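Local coordinates for protein broad specificity aminotransferase (Leishmania mexicana, PDB 4WB0) that probably transfers amino groups between amino acids such as aspartate and 2-oxo acids such as 2-oxoglutarate, using pyridoxal phosphate, as a homodimeric aminotransferase, at residues L366-C371 / I381-R386. Residues are numbered along the deposited sequence; the frame is centred on the assembly and turned at random.
Sequences LSKEQC and ITLSGR
Cys371, in the first turn of helix 368-376, turns its CB toward the type I turn that runs from Thr382 to Gly385. That CB lies 3.6 Å from Thr382 O and a little farther from Leu383 O. With chi1 at -69°, the sulfur swings back beside the backbone N, and SG comes within 3.5 Å of both Thr382 O and Gly385 CA; Gly385, lacking a side chain, lets it approach. Ile381 CD1 touches SG at 3.9 Å and also reaches Leu366 CD1 at 3.7 Å, the two side chains crossing at roughly a right angle. At the exposed margin, the extended Lys368 bends at chi4 (72°) and lays NZ 3.5 Å from Leu383 CD1.

Several polar groups are bonded within their own segment. Ser367 and Gln370 form a capping box at the helix start, while Thr382 OG1 accepts from Arg386 N and shares a hydrogen bond with Ser384 OG. Gln375, farther along the helix, binds Ile381 O, and Leu366 also touches Val408 of helix 394-409. A capped helix N-terminus thus packs on the loop between strands 379-380 and 386-388. No clear hydrogen bond or salt bridge joins the two segments, so the contact probably depends largely on close fit.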
ATOM      1  N   LEU B 366       1.677 -13.562 -33.600  1.00 51.95           N
ATOM      2  CA  LEU B 366       1.088 -12.773 -34.691  1.00 54.33           C
ATOM      3  C   LEU B 366       1.836 -11.473 -34.943  1.00 49.48           C
ATOM      4  O   LEU B 366       2.330 -10.852 -34.001  1.00 48.71           O
ATOM      5  CB  LEU B 366      -0.374 -12.440 -34.358  1.00 60.56           C
ATOM      6  CG  LEU B 366      -1.394 -13.573 -34.350  1.00 69.90           C
ATOM      7  CD1 LEU B 366      -2.741 -13.060 -33.842  1.00 70.72           C
ATOM      8  CD2 LEU B 366      -1.524 -14.137 -35.747  1.00 77.10           C
ATOM      9  N   SER B 367       1.897 -11.036 -36.198  1.00 49.98           N
ATOM     10  CA  SER B 367       2.488  -9.742 -36.511  1.00 52.45           C
ATOM     11  C   SER B 367       1.626  -8.610 -35.964  1.00 55.74           C
ATOM     12  O   SER B 367       0.478  -8.821 -35.562  1.00 53.68           O
ATOM     13  CB  SER B 367       2.643  -9.573 -38.023  1.00 57.94           C
ATOM     14  OG  SER B 367       1.361  -9.360 -38.610  1.00 59.72           O
ATOM     15  N   LYS B 368       2.170  -7.398 -35.970  1.00 61.45           N
ATOM     16  CA  LYS B 368       1.438  -6.236 -35.489  1.00 64.44           C
ATOM     17  C   LYS B 368       0.187  -6.003 -36.342  1.00 60.55           C
ATOM     18  O   LYS B 368      -0.880  -5.688 -35.808  1.00 57.23           O
ATOM     19  CB  LYS B 368       2.359  -5.016 -35.484  1.00 73.12           C
ATOM     20  CG  LYS B 368       1.751  -3.715 -34.991  1.00 78.30           C
ATOM     21  CD  LYS B 368       2.832  -2.623 -34.964  1.00 83.31           C
ATOM     22  CE  LYS B 368       2.265  -1.212 -35.021  1.00 85.36           C
ATOM     23  NZ  LYS B 368       1.596  -0.808 -33.759  1.00 83.95           N
ATOM     24  N   GLU B 369       0.307  -6.207 -37.656  1.00 59.84           N
ATOM     25  CA  GLU B 369      -0.806  -5.956 -38.570  1.00 59.78           C
ATOM     26  C   GLU B 369      -1.891  -6.998 -38.364  1.00 57.94           C
ATOM     27  O   GLU B 369      -3.079  -6.719 -38.527  1.00 60.35           O
ATOM     28  CB  GLU B 369      -0.342  -5.954 -40.037  1.00 62.76           C
ATOM     29  N   GLN B 370      -1.480  -8.203 -37.994  1.00 54.42           N
ATOM     30  CA  GLN B 370      -2.430  -9.276 -37.733  1.00 53.91           C
ATOM     31  C   GLN B 370      -3.128  -9.066 -36.391  1.00 47.76           C
ATOM     32  O   GLN B 370      -4.324  -9.334 -36.250  1.00 47.02           O
ATOM     33  CB  GLN B 370      -1.724 -10.634 -37.783  1.00 58.19           C
ATOM     34  CG  GLN B 370      -1.232 -10.975 -39.162  1.00 65.78           C
ATOM     35  CD  GLN B 370      -0.439 -12.260 -39.212  1.00 69.92           C
ATOM     36  OE1 GLN B 370       0.050 -12.754 -38.192  1.00 66.87           O
ATOM     37  NE2 GLN B 370      -0.306 -12.812 -40.413  1.00 76.45           N
ATOM     38  N   CYS B 371      -2.403  -8.566 -35.402  1.00 46.45           N
ATOM     39  CA  CYS B 371      -3.047  -8.247 -34.114  1.00 46.78           C
ATOM     40  C   CYS B 371      -4.047  -7.108 -34.255  1.00 52.27           C
ATOM     41  O   CYS B 371      -5.122  -7.123 -33.645  1.00 51.08           O
ATOM     42  CB  CYS B 371      -2.008  -7.890 -33.066  1.00 44.47           C
ATOM     43  SG  CYS B 371      -1.011  -9.292 -32.583  1.00 46.07           S
ATOM     44  N   ILE B 381      -6.651  -8.681 -28.253  1.00 39.51           N
ATOM     45  CA  ILE B 381      -5.321  -9.103 -27.827  1.00 37.79           C
ATOM     46  C   ILE B 381      -4.379  -7.916 -27.959  1.00 37.63           C
ATOM     47  O   ILE B 381      -4.658  -6.995 -28.707  1.00 39.07           O
ATOM     48  CB  ILE B 381      -4.793 -10.283 -28.673  1.00 39.59           C
ATOM     49  CG1 ILE B 381      -4.838  -9.948 -30.165  1.00 42.92           C
ATOM     50  CG2 ILE B 381      -5.626 -11.496 -28.408  1.00 39.72           C
ATOM     51  CD1 ILE B 381      -4.197 -11.029 -31.098  1.00 47.20           C
ATOM     52  N   THR B 382      -3.250  -7.910 -27.275  1.00 41.14           N
ATOM     53  CA  THR B 382      -2.329  -6.772 -27.454  1.00 45.03           C
ATOM     54  C   THR B 382      -1.635  -6.779 -28.800  1.00 53.57           C
ATOM     55  O   THR B 382      -1.669  -7.783 -29.528  1.00 54.70           O
ATOM     56  CB  THR B 382      -1.262  -6.736 -26.395  1.00 38.89           C
ATOM     57  OG1 THR B 382      -0.340  -7.793 -26.634  1.00 38.68           O
ATOM     58  CG2 THR B 382      -1.869  -6.912 -25.028  1.00 35.64           C
ATOM     59  N   LEU B 383      -0.993  -5.651 -29.124  1.00 57.35           N
ATOM     60  CA  LEU B 383      -0.318  -5.501 -30.413  1.00 58.69           C
ATOM     61  C   LEU B 383       0.907  -6.403 -30.492  1.00 55.42           C
ATOM     62  O   LEU B 383       1.400  -6.696 -31.587  1.00 58.74           O
ATOM     63  CB  LEU B 383       0.089  -4.040 -30.667  1.00 58.37           C
ATOM     64  CG  LEU B 383      -1.041  -3.055 -31.023  1.00 56.27           C
ATOM     65  CD1 LEU B 383      -0.522  -1.619 -31.034  1.00 56.18           C
ATOM     66  CD2 LEU B 383      -1.688  -3.380 -32.354  1.00 56.30           C
ATOM     67  N   SER B 384       1.389  -6.857 -29.345  1.00 49.36           N
ATOM     68  CA  SER B 384       2.528  -7.787 -29.333  1.00 48.69           C
ATOM     69  C   SER B 384       2.044  -9.243 -29.393  1.00 44.86           C
ATOM     70  O   SER B 384       2.840 -10.165 -29.449  1.00 43.97           O
ATOM     71  CB  SER B 384       3.388  -7.567 -28.091  1.00 50.95           C
ATOM     72  OG  SER B 384       2.532  -7.553 -26.949  1.00 52.97           O
ATOM     73  N   GLY B 385       0.726  -9.437 -29.389  1.00 44.34           N
ATOM     74  CA  GLY B 385       0.147 -10.748 -29.638  1.00 44.03           C
ATOM     75  C   GLY B 385      -0.167 -11.489 -28.355  1.00 41.94           C
ATOM     76  O   GLY B 385      -0.466 -12.687 -28.375  1.00 41.80           O
ATOM     77  N   ARG B 386      -0.137 -10.772 -27.237  1.00 39.99           N
ATOM     78  CA  ARG B 386      -0.483 -11.365 -25.952  1.00 37.80           C
ATOM     79  C   ARG B 386      -1.997 -11.451 -25.796  1.00 36.29           C
ATOM     80  O   ARG B 386      -2.728 -10.481 -26.023  1.00 33.58           O
ATOM     81  CB  ARG B 386       0.082 -10.583 -24.773  1.00 38.68           C
ATOM     82  CG  ARG B 386       0.016 -11.441 -23.499  1.00 39.10           C
ATOM     83  CD  ARG B 386       0.268 -10.670 -22.223  1.00 41.07           C
ATOM     84  NE  ARG B 386      -0.812  -9.720 -22.007  1.00 43.39           N
ATOM     85  CZ  ARG B 386      -1.064  -9.146 -20.847  1.00 47.38           C
ATOM     86  NH1 ARG B 386      -0.319  -9.445 -19.783  1.00 48.03           N
ATOM     87  NH2 ARG B 386      -2.066  -8.287 -20.761  1.00 49.46           N
TER